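Local coordinates for protein thiamin pyrophosphokinase (Geobacillus thermodenitrificans, PDB 3K94) that probably transfers a pyrophosphate group from ATP to thiamin, yielding the cofactor thiamin pyrophosphate, at residues 11-15 with 126-130; 141-145 with 190-195; 151-157 with 203-209. All blocks are in the same frame, centred on the assembly; numbering follows the deposited sequence.

Contact 1: residues 11-15 with 126-130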
ATOM      1  N   ARG B  11      -9.546 -12.011  -1.750  1.00 29.56           N
ATOM      2  CA  ARG B  11      -9.817 -12.522  -3.095  1.00 28.43           C
ATOM      3  C   ARG B  11     -10.592 -11.565  -3.971  1.00 28.29           C
ATOM      4  O   ARG B  11     -10.516 -11.636  -5.188  1.00 29.40           O
ATOM      5  CB  ARG B  11     -10.527 -13.878  -3.025  1.00 26.10           C
ATOM      6  CG  ARG B  11      -9.569 -14.957  -2.568  1.00 30.88           C
ATOM      7  CD  ARG B  11     -10.182 -16.338  -2.459  1.00 32.93           C
ATOM      8  NE  ARG B  11      -9.122 -17.310  -2.189  1.00 35.99           N
ATOM      9  CZ  ARG B  11      -9.314 -18.513  -1.660  1.00 39.67           C
ATOM     10  NH1 ARG B  11     -10.537 -18.920  -1.335  1.00 31.09           N
ATOM     11  NH2 ARG B  11      -8.276 -19.310  -1.455  1.00 42.96           N
ATOM     12  N   GLU B  12     -11.345 -10.670  -3.352  1.00 23.55           N
ATOM     13  CA  GLU B  12     -12.119  -9.713  -4.122  1.00 26.24           C
ATOM     14  C   GLU B  12     -11.205  -8.685  -4.809  1.00 23.20           C
ATOM     15  O   GLU B  12     -11.632  -7.980  -5.719  1.00 25.99           O
ATOM     16  CB  GLU B  12     -13.176  -9.025  -3.238  1.00 35.89           C
ATOM     17  CG  GLU B  12     -12.636  -8.001  -2.240  1.00 36.56           C
ATOM     18  CD  GLU B  12     -12.124  -8.609  -0.933  1.00 40.61           C
ATOM     19  OE1 GLU B  12     -12.026  -9.861  -0.811  1.00 33.20           O
ATOM     20  OE2 GLU B  12     -11.818  -7.811  -0.013  1.00 45.48           O
ATOM     21  N   LEU B  13      -9.944  -8.622  -4.388  1.00 17.85           N
ATOM     22  CA  LEU B  13      -8.975  -7.720  -5.003  1.00 21.17           C
ATOM     23  C   LEU B  13      -8.327  -8.274  -6.279  1.00 23.70           C
ATOM     24  O   LEU B  13      -7.695  -7.532  -7.035  1.00 21.96           O
ATOM     25  CB  LEU B  13      -7.894  -7.323  -3.991  1.00 18.87           C
ATOM     26  CG  LEU B  13      -8.368  -6.672  -2.697  1.00 23.57           C
ATOM     27  CD1 LEU B  13      -7.179  -6.227  -1.868  1.00 24.20           C
ATOM     28  CD2 LEU B  13      -9.320  -5.485  -2.982  1.00 22.27           C
ATOM     29  N   LEU B  14      -8.469  -9.574  -6.518  1.00 22.39           N
ATOM     30  CA  LEU B  14      -7.867 -10.190  -7.709  1.00 24.37           C
ATOM     31  C   LEU B  14      -8.558  -9.728  -8.987  1.00 26.24           C
ATOM     32  O   LEU B  14      -9.769  -9.599  -9.014  1.00 27.48           O
ATOM     33  CB  LEU B  14      -7.983 -11.718  -7.648  1.00 22.16           C
ATOM     34  CG  LEU B  14      -7.346 -12.486  -6.489  1.00 33.14           C
ATOM     35  CD1 LEU B  14      -7.750 -13.955  -6.561  1.00 38.40           C
ATOM     36  CD2 LEU B  14      -5.844 -12.348  -6.488  1.00 26.98           C
ATOM     37  N   PRO B  15      -7.784  -9.495 -10.059  1.00 26.02           N
ATOM     38  CA  PRO B  15      -8.456  -9.375 -11.358  1.00 24.04           C
ATOM     39  C   PRO B  15      -9.015 -10.735 -11.770  1.00 24.63           C
ATOM     40  O   PRO B  15      -8.722 -11.749 -11.118  1.00 23.39           O
ATOM     41  CB  PRO B  15      -7.325  -9.005 -12.325  1.00 23.91           C
ATOM     42  CG  PRO B  15      -6.050  -9.014 -11.546  1.00 25.42           C
ATOM     43  CD  PRO B  15      -6.319  -9.577 -10.176  1.00 25.82           C
ATOM     44  N   ILE B 126       3.483  -5.844  -9.394  1.00 19.98           N
ATOM     45  CA  ILE B 126       2.390  -6.220  -8.514  1.00 15.34           C
ATOM     46  C   ILE B 126       1.089  -5.779  -9.180  1.00 19.18           C
ATOM     47  O   ILE B 126       0.949  -4.618  -9.607  1.00 20.61           O
ATOM     48  CB  ILE B 126       2.537  -5.555  -7.128  1.00 20.57           C
ATOM     49  CG1 ILE B 126       3.702  -6.194  -6.364  1.00 21.26           C
ATOM     50  CG2 ILE B 126       1.235  -5.663  -6.345  1.00 20.56           C
ATOM     51  CD1 ILE B 126       4.023  -5.515  -5.028  1.00 20.84           C
ATOM     52  N   VAL B 127       0.131  -6.688  -9.275  1.00 18.11           N
ATOM     53  CA  VAL B 127      -1.113  -6.392  -9.973  1.00 17.24           C
ATOM     54  C   VAL B 127      -2.338  -6.755  -9.151  1.00 20.11           C
ATOM     55  O   VAL B 127      -2.414  -7.851  -8.587  1.00 23.62           O
ATOM     56  CB  VAL B 127      -1.209  -7.220 -11.266  1.00 21.09           C
ATOM     57  CG1 VAL B 127      -2.514  -6.894 -12.006  1.00 14.81           C
ATOM     58  CG2 VAL B 127       0.033  -7.001 -12.129  1.00 18.42           C
ATOM     59  N   ASP B 128      -3.294  -5.834  -9.069  1.00 19.66           N
ATOM     60  CA  ASP B 128      -4.614  -6.169  -8.535  1.00 18.24           C
ATOM     61  C   ASP B 128      -5.719  -5.576  -9.414  1.00 20.26           C
ATOM     62  O   ASP B 128      -5.433  -5.026 -10.472  1.00 18.38           O
ATOM     63  CB  ASP B 128      -4.744  -5.880  -7.017  1.00 17.98           C
ATOM     64  CG  ASP B 128      -4.924  -4.387  -6.681  1.00 22.18           C
ATOM     65  OD1 ASP B 128      -5.115  -3.558  -7.593  1.00 22.48           O
ATOM     66  OD2 ASP B 128      -4.881  -4.057  -5.472  1.00 23.04           O
ATOM     67  N   ARG B 129      -6.974  -5.721  -9.022  1.00 22.09           N
ATOM     68  CA  ARG B 129      -8.054  -5.267  -9.903  1.00 26.49           C
ATOM     69  C   ARG B 129      -7.956  -3.799 -10.316  1.00 27.25           C
ATOM     70  O   ARG B 129      -8.615  -3.392 -11.267  1.00 27.70           O
ATOM     71  CB  ARG B 129      -9.421  -5.504  -9.259  1.00 26.93           C
ATOM     72  CG  ARG B 129      -9.586  -4.810  -7.926  1.00 28.68           C
ATOM     73  CD  ARG B 129     -10.943  -5.092  -7.318  1.00 32.01           C
ATOM     74  NE  ARG B 129     -11.108  -4.383  -6.054  1.00 35.89           N
ATOM     75  CZ  ARG B 129     -12.246  -4.338  -5.382  1.00 32.70           C
ATOM     76  NH1 ARG B 129     -13.310  -4.962  -5.863  1.00 33.74           N
ATOM     77  NH2 ARG B 129     -12.321  -3.669  -4.244  1.00 28.99           N
ATOM     78  N   GLN B 130      -7.145  -3.007  -9.613  1.00 24.92           N
ATOM     79  CA  GLN B 130      -7.153  -1.554  -9.798  1.00 25.32           C
ATOM     80  C   GLN B 130      -5.780  -0.933 -10.003  1.00 24.96           C
ATOM     81  O   GLN B 130      -5.674   0.301 -10.152  1.00 21.59           O
ATOM     82  CB  GLN B 130      -7.746  -0.868  -8.556  1.00 28.05           C
ATOM     83  CG  GLN B 130      -9.218  -0.739  -8.541  1.00 31.28           C
ATOM     84  CD  GLN B 130      -9.695   0.050  -7.328  1.00 31.40           C
ATOM     85  OE1 GLN B 130      -9.968  -0.522  -6.278  1.00 32.24           O
ATOM     86  NE2 GLN B 130      -9.792   1.371  -7.474  1.00 25.70           N
TER
HETATM   87  O   HOH W   1     -13.768  -7.036  -7.582  1.00 48.47           O
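Arg129 reaches Glu12 and Leu13 because its CG stands between the backbone N and the carbonyl carbon (chi1 58°), from where an extended chain carries the guanidinium along the 11-15 loop. Leu13 meets it with CG anti to its own carbonyl carbon (chi1 -57°). That torsion sets Leu13 CD2 3.7 Å from Arg129 NE. The two side chains cross obliquely. The backbone of Glu12 lies over one face of the guanidinium, offset toward the rim. Glu12 O is 3.4 Å from Arg129 CD. Arg129 NH1 has a poor angle to the same oxygen, and a water bridges the two instead, accepting from NH1 and donating to Glu12 O.

One direct hydrogen bond joins the segments. Arg129 N donates to Leu13 O at 2.8 Å. Just before it, Asp128 CB also touches Leu13 O. Asp128 OD1 closes an Asx turn by accepting from Gln130 N at 2.9 Å, and its OD2 is bonded to Thr102.

Pro15 crosses Val127 at about a right angle, Pro15 CG to Val127 CG1 4.1 Å. Phe99 and Tyr20 also touch both of these residues. Without the Pro15 ring, as with an alanine here, Val127 CG1 would probably lose its neighbour across the contact and the loop backbone could turn more freely.

The contact ties the loop after strand 4-6 to strand 125-128 of the mixed sheet and the turn after it. The polar links run through main-chain oxygens, Leu13 O and Glu12 O, while Leu13 and Pro15 supply the apolar part.

Contact 2: residues 141-145 with 190-195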
ATOM      1  N   TYR B 141      12.097   3.903 -20.122  1.00 19.88           N
ATOM      2  CA  TYR B 141      11.074   2.870 -20.079  1.00 20.46           C
ATOM      3  C   TYR B 141       9.879   3.315 -20.872  1.00 22.48           C
ATOM      4  O   TYR B 141       9.583   4.505 -20.926  1.00 27.97           O
ATOM      5  CB  TYR B 141      10.664   2.601 -18.628  1.00 23.70           C
ATOM      6  CG  TYR B 141      11.814   2.130 -17.771  1.00 24.35           C
ATOM      7  CD1 TYR B 141      12.175   0.781 -17.749  1.00 29.22           C
ATOM      8  CD2 TYR B 141      12.552   3.027 -17.003  1.00 21.92           C
ATOM      9  CE1 TYR B 141      13.236   0.342 -16.981  1.00 28.69           C
ATOM     10  CE2 TYR B 141      13.616   2.598 -16.228  1.00 22.91           C
ATOM     11  CZ  TYR B 141      13.955   1.254 -16.228  1.00 26.51           C
ATOM     12  OH  TYR B 141      15.007   0.810 -15.462  1.00 27.45           O
ATOM     13  N   THR B 142       9.179   2.370 -21.481  1.00 23.90           N
ATOM     14  CA  THR B 142       7.968   2.705 -22.216  1.00 29.58           C
ATOM     15  C   THR B 142       6.748   2.606 -21.326  1.00 29.54           C
ATOM     16  O   THR B 142       6.754   1.915 -20.304  1.00 27.23           O
ATOM     17  CB  THR B 142       7.735   1.772 -23.435  1.00 28.77           C
ATOM     18  OG1 THR B 142       7.567   0.426 -22.975  1.00 28.66           O
ATOM     19  CG2 THR B 142       8.906   1.840 -24.397  1.00 26.31           C
ATOM     20  N   VAL B 143       5.699   3.303 -21.739  1.00 23.30           N
ATOM     21  CA  VAL B 143       4.402   3.198 -21.117  1.00 22.26           C
ATOM     22  C   VAL B 143       3.441   3.153 -22.299  1.00 24.82           C
ATOM     23  O   VAL B 143       3.480   4.028 -23.155  1.00 30.62           O
ATOM     24  CB  VAL B 143       4.126   4.450 -20.239  1.00 33.39           C
ATOM     25  CG1 VAL B 143       2.719   4.434 -19.693  1.00 32.95           C
ATOM     26  CG2 VAL B 143       5.135   4.538 -19.113  1.00 32.95           C
HETATM   27  N   MSE B 144       2.592   2.135 -22.366  1.00 23.97           N
HETATM   28  CA  MSE B 144       1.697   1.990 -23.505  1.00 26.99           C
HETATM   29  C   MSE B 144       0.269   2.232 -23.075  1.00 26.82           C
HETATM   30  O   MSE B 144      -0.116   1.862 -21.973  1.00 30.93           O
HETATM   31  CB  MSE B 144       1.816   0.588 -24.126  1.00 29.13           C
HETATM   32  CG  MSE B 144       3.253   0.125 -24.369  1.00 33.95           C
HETATM   33 SE   MSE B 144       4.272   1.263 -25.609  0.78 42.64          SE
HETATM   34  CE  MSE B 144       3.102   1.122 -27.152  1.00 51.20           C
ATOM     35  N   TYR B 145      -0.522   2.856 -23.942  1.00 27.46           N
ATOM     36  CA  TYR B 145      -1.921   3.070 -23.619  1.00 32.21           C
ATOM     37  C   TYR B 145      -2.536   1.764 -23.135  1.00 33.22           C
ATOM     38  O   TYR B 145      -2.317   0.713 -23.730  1.00 26.65           O
ATOM     39  CB  TYR B 145      -2.721   3.604 -24.803  1.00 36.62           C
ATOM     40  CG  TYR B 145      -4.190   3.623 -24.482  1.00 39.16           C
ATOM     41  CD1 TYR B 145      -4.721   4.616 -23.681  1.00 36.71           C
ATOM     42  CD2 TYR B 145      -5.041   2.619 -24.937  1.00 44.16           C
ATOM     43  CE1 TYR B 145      -6.059   4.639 -23.359  1.00 43.26           C
ATOM     44  CE2 TYR B 145      -6.396   2.630 -24.613  1.00 44.80           C
ATOM     45  CZ  TYR B 145      -6.893   3.648 -23.823  1.00 46.47           C
ATOM     46  OH  TYR B 145      -8.228   3.689 -23.488  1.00 50.80           O
ATOM     47  N   LEU B 190      -1.246   9.393 -19.290  1.00 21.77           N
ATOM     48  CA  LEU B 190      -0.720   9.162 -20.617  1.00 24.87           C
ATOM     49  C   LEU B 190      -1.754   9.706 -21.604  1.00 28.66           C
ATOM     50  O   LEU B 190      -2.900   9.264 -21.608  1.00 31.66           O
ATOM     51  CB  LEU B 190      -0.455   7.671 -20.849  1.00 22.55           C
ATOM     52  CG  LEU B 190       0.203   7.317 -22.186  1.00 24.53           C
ATOM     53  CD1 LEU B 190       1.605   7.896 -22.234  1.00 22.22           C
ATOM     54  CD2 LEU B 190       0.229   5.792 -22.430  1.00 23.28           C
ATOM     55  N   ILE B 191      -1.366  10.683 -22.413  1.00 24.49           N
ATOM     56  CA  ILE B 191      -2.303  11.256 -23.369  1.00 29.13           C
ATOM     57  C   ILE B 191      -2.139  10.587 -24.740  1.00 30.43           C
ATOM     58  O   ILE B 191      -3.116  10.274 -25.419  1.00 30.92           O
ATOM     59  CB  ILE B 191      -2.130  12.785 -23.502  1.00 31.99           C
ATOM     60  CG1 ILE B 191      -2.572  13.485 -22.219  1.00 31.13           C
ATOM     61  CG2 ILE B 191      -2.969  13.306 -24.649  1.00 31.89           C
ATOM     62  CD1 ILE B 191      -4.028  13.192 -21.851  1.00 27.47           C
ATOM     63  N   GLN B 192      -0.900  10.365 -25.149  1.00 27.19           N
ATOM     64  CA  GLN B 192      -0.670   9.766 -26.457  1.00 26.41           C
ATOM     65  C   GLN B 192      -0.854   8.246 -26.415  1.00 32.40           C
ATOM     66  O   GLN B 192      -1.160   7.667 -25.369  1.00 30.51           O
ATOM     67  CB  GLN B 192       0.709  10.136 -26.990  1.00 26.64           C
ATOM     68  CG  GLN B 192       0.961  11.645 -27.123  1.00 38.36           C
ATOM     69  CD  GLN B 192       0.105  12.291 -28.196  1.00 51.84           C
ATOM     70  OE1 GLN B 192      -0.547  11.602 -28.979  1.00 58.62           O
ATOM     71  NE2 GLN B 192       0.100  13.622 -28.235  1.00 58.22           N
ATOM     72  N   SER B 193      -0.677   7.618 -27.572  1.00 30.23           N
ATOM     73  CA  SER B 193      -0.835   6.188 -27.724  1.00 30.64           C
ATOM     74  C   SER B 193       0.236   5.485 -26.899  1.00 27.33           C
ATOM     75  O   SER B 193       0.073   4.343 -26.474  1.00 25.40           O
ATOM     76  CB  SER B 193      -0.666   5.831 -29.203  1.00 38.00           C
ATOM     77  OG  SER B 193      -1.279   4.600 -29.516  1.00 47.38           O
ATOM     78  N   SER B 194       1.346   6.178 -26.690  1.00 22.96           N
ATOM     79  CA  SER B 194       2.457   5.607 -25.958  1.00 22.70           C
ATOM     80  C   SER B 194       3.340   6.723 -25.486  1.00 25.07           C
ATOM     81  O   SER B 194       3.243   7.851 -25.986  1.00 27.85           O
ATOM     82  CB  SER B 194       3.274   4.669 -26.864  1.00 29.09           C
ATOM     83  OG  SER B 194       4.069   5.424 -27.771  1.00 25.20           O
ATOM     84  N   GLY B 195       4.212   6.420 -24.533  1.00 25.26           N
ATOM     85  CA  GLY B 195       5.099   7.430 -23.986  1.00 26.92           C
ATOM     86  C   GLY B 195       6.287   6.794 -23.303  1.00 23.26           C
ATOM     87  O   GLY B 195       6.410   5.571 -23.283  1.00 25.89           O
TER
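Val143 and Gly195 form an antiparallel hydrogen-bonded pair. Val143 N donates to Gly195 O at 2.8 Å, and Gly195 N returns a bond to Val143 O at 2.9 Å. Next along the ladder, Met144 and Ser194 are a non-hydrogen-bonded pair, with their CA atoms 4.4 Å apart. A third bond, Tyr145 N to Ser193 O at 3.0 Å, extends the pattern just past the end of strand 139-144. Two CA-H...O contacts accompany these bonds: Thr142 CA approaches Gly195 O, and Ser194 CA approaches Val143 O.

The ladder joins strand 139-144, at the edge of a three-stranded antiparallel sheet within this chain, to the start of strand 194-199 in its middle. Both segments fall in the vitamin B1 binding region of the family. The 190-193 loop leads into the second strand and folds back so that Leu190 lies against the Val143 face of the ladder.

Leu190 carries most of the apolar contact. Its CG is anti to the backbone N (chi1 -176°), and this sends CD2 against the other strand. There Leu190 CD2 lies 3.4 Å from Tyr145 N and touches Met144 C. Leu190 CD2 also meets Val143 CG1 at 3.9 Å, the two side chains running past one another, oppositely directed. Gly195 suits this spot: a CB would point to the Val143 side of the sheet and clash with Leu190 CD1.

On the opposite face, selenomethionine Met144 is bent at chi2 and chi3. The bends fold its end back over Ser194, with Met144 CE 3.6 Å from Ser194 CB and SE a little farther off. Of the Tyr145 side chain CB makes the contact, 3.3 Å from Ser193 O; the ring takes no close part.

Contact 3: residues 151-157 with 203-209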
ATOM      1  N   TYR B 151      -4.858   6.486 -14.525  1.00 24.82           N
ATOM      2  CA  TYR B 151      -3.962   7.318 -13.744  1.00 24.24           C
ATOM      3  C   TYR B 151      -2.548   6.757 -13.696  1.00 27.15           C
ATOM      4  O   TYR B 151      -2.356   5.541 -13.687  1.00 27.33           O
ATOM      5  CB  TYR B 151      -4.517   7.477 -12.342  1.00 28.17           C
ATOM      6  CG  TYR B 151      -6.023   7.671 -12.319  1.00 32.47           C
ATOM      7  CD1 TYR B 151      -6.614   8.814 -12.859  1.00 30.76           C
ATOM      8  CD2 TYR B 151      -6.849   6.714 -11.756  1.00 33.36           C
ATOM      9  CE1 TYR B 151      -8.000   8.987 -12.836  1.00 31.25           C
ATOM     10  CE2 TYR B 151      -8.223   6.881 -11.722  1.00 34.23           C
ATOM     11  CZ  TYR B 151      -8.793   8.013 -12.259  1.00 31.91           C
ATOM     12  OH  TYR B 151     -10.159   8.146 -12.220  1.00 33.83           O
ATOM     13  N   VAL B 152      -1.566   7.654 -13.679  1.00 24.69           N
ATOM     14  CA  VAL B 152      -0.168   7.280 -13.505  1.00 24.47           C
ATOM     15  C   VAL B 152       0.447   8.128 -12.396  1.00 23.74           C
ATOM     16  O   VAL B 152       0.274   9.348 -12.364  1.00 27.96           O
ATOM     17  CB  VAL B 152       0.648   7.454 -14.807  1.00 26.65           C
ATOM     18  CG1 VAL B 152       2.073   6.916 -14.632  1.00 25.35           C
ATOM     19  CG2 VAL B 152      -0.039   6.746 -15.962  1.00 29.48           C
ATOM     20  N   SER B 153       1.158   7.487 -11.477  1.00 21.23           N
ATOM     21  CA  SER B 153       1.833   8.220 -10.414  1.00 23.65           C
ATOM     22  C   SER B 153       3.272   7.764 -10.311  1.00 23.37           C
ATOM     23  O   SER B 153       3.572   6.568 -10.461  1.00 21.11           O
ATOM     24  CB  SER B 153       1.127   8.024  -9.072  1.00 22.16           C
ATOM     25  OG  SER B 153      -0.254   8.275  -9.209  1.00 24.44           O
ATOM     26  N   TYR B 154       4.162   8.722 -10.082  1.00 19.61           N
ATOM     27  CA  TYR B 154       5.565   8.425  -9.864  1.00 21.43           C
ATOM     28  C   TYR B 154       5.957   8.867  -8.473  1.00 24.86           C
ATOM     29  O   TYR B 154       5.665  10.000  -8.065  1.00 22.07           O
ATOM     30  CB  TYR B 154       6.438   9.125 -10.899  1.00 21.61           C
ATOM     31  CG  TYR B 154       6.212   8.594 -12.286  1.00 20.74           C
ATOM     32  CD1 TYR B 154       6.782   7.398 -12.686  1.00 16.32           C
ATOM     33  CD2 TYR B 154       5.416   9.283 -13.197  1.00 18.19           C
ATOM     34  CE1 TYR B 154       6.570   6.899 -13.954  1.00 18.71           C
ATOM     35  CE2 TYR B 154       5.206   8.798 -14.462  1.00 21.63           C
ATOM     36  CZ  TYR B 154       5.778   7.600 -14.838  1.00 21.17           C
ATOM     37  OH  TYR B 154       5.565   7.101 -16.104  1.00 23.39           O
ATOM     38  N   ILE B 155       6.604   7.960  -7.750  1.00 21.63           N
ATOM     39  CA  ILE B 155       7.081   8.233  -6.408  1.00 22.32           C
ATOM     40  C   ILE B 155       8.545   7.844  -6.285  1.00 26.22           C
ATOM     41  O   ILE B 155       8.908   6.710  -6.585  1.00 28.50           O
ATOM     42  CB  ILE B 155       6.260   7.476  -5.362  1.00 23.22           C
ATOM     43  CG1 ILE B 155       4.808   7.927  -5.424  1.00 24.40           C
ATOM     44  CG2 ILE B 155       6.822   7.712  -3.960  1.00 23.79           C
ATOM     45  CD1 ILE B 155       3.888   7.170  -4.491  1.00 28.28           C
ATOM     46  N   PRO B 156       9.397   8.788  -5.855  1.00 27.32           N
ATOM     47  CA  PRO B 156      10.822   8.496  -5.666  1.00 29.92           C
ATOM     48  C   PRO B 156      11.027   7.561  -4.473  1.00 28.51           C
ATOM     49  O   PRO B 156      10.464   7.793  -3.416  1.00 26.92           O
ATOM     50  CB  PRO B 156      11.412   9.869  -5.341  1.00 32.40           C
ATOM     51  CG  PRO B 156      10.302  10.583  -4.662  1.00 32.05           C
ATOM     52  CD  PRO B 156       9.044  10.134  -5.370  1.00 32.26           C
ATOM     53  N   VAL B 157      11.807   6.505  -4.655  1.00 26.44           N
ATOM     54  CA  VAL B 157      12.130   5.592  -3.569  1.00 24.11           C
ATOM     55  C   VAL B 157      13.452   6.011  -2.926  1.00 27.95           C
ATOM     56  O   VAL B 157      13.587   6.046  -1.700  1.00 33.41           O
ATOM     57  CB  VAL B 157      12.222   4.136  -4.077  1.00 28.50           C
ATOM     58  CG1 VAL B 157      12.760   3.226  -2.997  1.00 33.22           C
ATOM     59  CG2 VAL B 157      10.858   3.655  -4.559  1.00 27.50           C
ATOM     60  N   ILE B 203      16.094   5.609  -7.726  1.00 27.56           N
ATOM     61  CA  ILE B 203      15.160   4.494  -7.793  1.00 24.47           C
ATOM     62  C   ILE B 203      13.740   5.021  -7.724  1.00 24.87           C
ATOM     63  O   ILE B 203      13.394   5.762  -6.807  1.00 27.58           O
ATOM     64  CB  ILE B 203      15.356   3.515  -6.627  1.00 24.92           C
ATOM     65  CG1 ILE B 203      16.814   3.064  -6.534  1.00 22.19           C
ATOM     66  CG2 ILE B 203      14.432   2.300  -6.777  1.00 23.55           C
ATOM     67  CD1 ILE B 203      17.033   2.024  -5.468  1.00 26.00           C
ATOM     68  N   LEU B 204      12.904   4.624  -8.673  1.00 18.88           N
ATOM     69  CA  LEU B 204      11.608   5.271  -8.833  1.00 21.92           C
ATOM     70  C   LEU B 204      10.463   4.279  -8.910  1.00 25.75           C
ATOM     71  O   LEU B 204      10.548   3.266  -9.614  1.00 25.41           O
ATOM     72  CB  LEU B 204      11.613   6.127 -10.095  1.00 23.95           C
ATOM     73  CG  LEU B 204      10.367   6.957 -10.381  1.00 24.86           C
ATOM     74  CD1 LEU B 204      10.376   8.194  -9.494  1.00 21.43           C
ATOM     75  CD2 LEU B 204      10.316   7.360 -11.846  1.00 23.06           C
HETATM   76  N   MSE B 205       9.382   4.581  -8.202  1.00 21.56           N
HETATM   77  CA  MSE B 205       8.201   3.738  -8.234  1.00 22.91           C
HETATM   78  C   MSE B 205       7.154   4.295  -9.179  1.00 23.68           C
HETATM   79  O   MSE B 205       6.853   5.484  -9.143  1.00 21.75           O
HETATM   80  CB  MSE B 205       7.611   3.598  -6.828  1.00 23.82           C
HETATM   81  CG  MSE B 205       6.320   2.809  -6.795  1.00 25.75           C
HETATM   82 SE   MSE B 205       5.589   2.540  -4.981  1.00 39.97          SE
HETATM   83  CE  MSE B 205       5.733   4.357  -4.306  1.00138.37           C
HETATM   84  N   MSE B 206       6.596   3.438 -10.030  1.00 24.48           N
HETATM   85  CA  MSE B 206       5.438   3.835 -10.823  1.00 21.64           C
HETATM   86  C   MSE B 206       4.191   3.054 -10.440  1.00 21.53           C
HETATM   87  O   MSE B 206       4.231   1.838 -10.319  1.00 19.18           O
HETATM   88  CB  MSE B 206       5.682   3.676 -12.325  1.00 18.07           C
HETATM   89  CG  MSE B 206       4.440   4.047 -13.152  1.00 20.17           C
HETATM   90 SE   MSE B 206       4.647   3.921 -15.115  1.00 34.66          SE
HETATM   91  CE  MSE B 206       5.232   2.047 -15.271  1.00 18.56           C
ATOM     92  N   ILE B 207       3.086   3.762 -10.246  1.00 22.06           N
ATOM     93  CA  ILE B 207       1.801   3.104 -10.086  1.00 19.59           C
ATOM     94  C   ILE B 207       0.827   3.584 -11.156  1.00 17.96           C
ATOM     95  O   ILE B 207       0.605   4.781 -11.307  1.00 20.41           O
ATOM     96  CB  ILE B 207       1.212   3.332  -8.686  1.00 18.07           C
ATOM     97  CG1 ILE B 207       2.127   2.717  -7.622  1.00 18.89           C
ATOM     98  CG2 ILE B 207      -0.191   2.722  -8.606  1.00 21.45           C
ATOM     99  CD1 ILE B 207       1.863   3.225  -6.197  1.00 22.03           C
ATOM    100  N   ARG B 208       0.289   2.643 -11.927  1.00 21.82           N
ATOM    101  CA  ARG B 208      -0.781   2.943 -12.869  1.00 20.15           C
ATOM    102  C   ARG B 208      -2.032   2.370 -12.264  1.00 20.26           C
ATOM    103  O   ARG B 208      -2.052   1.216 -11.847  1.00 24.54           O
ATOM    104  CB  ARG B 208      -0.522   2.324 -14.250  1.00 23.77           C
ATOM    105  CG  ARG B 208       0.762   2.785 -14.923  1.00 23.61           C
ATOM    106  CD  ARG B 208       0.946   2.117 -16.290  1.00 25.36           C
ATOM    107  NE  ARG B 208       0.042   2.675 -17.294  1.00 27.35           N
ATOM    108  CZ  ARG B 208       0.000   2.316 -18.580  1.00 29.12           C
ATOM    109  NH1 ARG B 208       0.814   1.381 -19.063  1.00 21.87           N
ATOM    110  NH2 ARG B 208      -0.876   2.895 -19.386  1.00 34.31           N
ATOM    111  N   SER B 209      -3.081   3.168 -12.187  1.00 19.09           N
ATOM    112  CA  SER B 209      -4.261   2.710 -11.496  1.00 20.97           C
ATOM    113  C   SER B 209      -5.546   3.112 -12.199  1.00 24.04           C
ATOM    114  O   SER B 209      -5.530   3.858 -13.175  1.00 21.32           O
ATOM    115  CB  SER B 209      -4.263   3.232 -10.056  1.00 20.24           C
ATOM    116  OG  SER B 209      -4.171   4.649 -10.010  1.00 23.95           O
TER
HETATM  117  O   HOH W   2      -1.757   5.960 -10.391  1.00 31.13           O
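Ile155 and selenomethionine Met205 run alongside each other from neighbouring strands. Met205 bends at chi3 (47°) after an extended start, which turns CE back onto Ile155. Met205 CE sits 3.3 Å from Ile155 CB and 3.4 Å from Ile155 CD1, both tight for carbon pairs. On the other face, the Tyr154 ring lies alongside selenomethionine Met206. Met206 CG touches Tyr154 CE1 at 3.6 Å, and Met206 SE is 4.7 Å from the ring centroid, an oblique Met-aromatic contact. Leu204 CD2 meets Tyr154 CD1, also at 3.6 Å. The buried Tyr154 OH has no hydrogen-bond partner in the model; Met206 SE lies beside it.

These side chains ride on a regular antiparallel ladder in the mixed sheet. Strands 151-156 and 204-209 are antiparallel, their directions 158° apart, and are held by paired bonds at Tyr151-Ser209, Ser153-Ile207 and Ile155-Met205. Val157 N to Ile203 O, 2.8 Å, adds a further bond at one end. Near the other end a water donates to Ile207 O and Ser209 OG and also bonds Ser153 OG.

Farther out, Phe164 meets the Tyr154 ring edge-to-face, and Val143 packs on Tyr154 and Met206. The opposite face looks to the second subunit: Phe110 of that subunit packs on Ile155 and Ile207, its Asp107 bonds Ser209 OG, and its Arg105 makes a cation-pi contact with Tyr151, whose OH is bonded to Asp211.

Contact 1 closes first along the chain. Contacts 2 and 3 follow, and their segments alternate, because strands 139-144 and 151-156 are consecutive, as are 194-199 and 204-209. Contacts 1 and 3 reach the same mixed sheet, with centres about 18 Å apart, and touch where Gln130 O packs on Ser209 CB. Both also meet the second subunit. Contact 2 belongs to the three-stranded sheet; its centre is about 14 Å from that of contact 3. Val143 packs on Arg208, and Arg208 NH2 probably bonds Met144 O. Contact 3 thus stands between the small sheet on one face and the second subunit on the other.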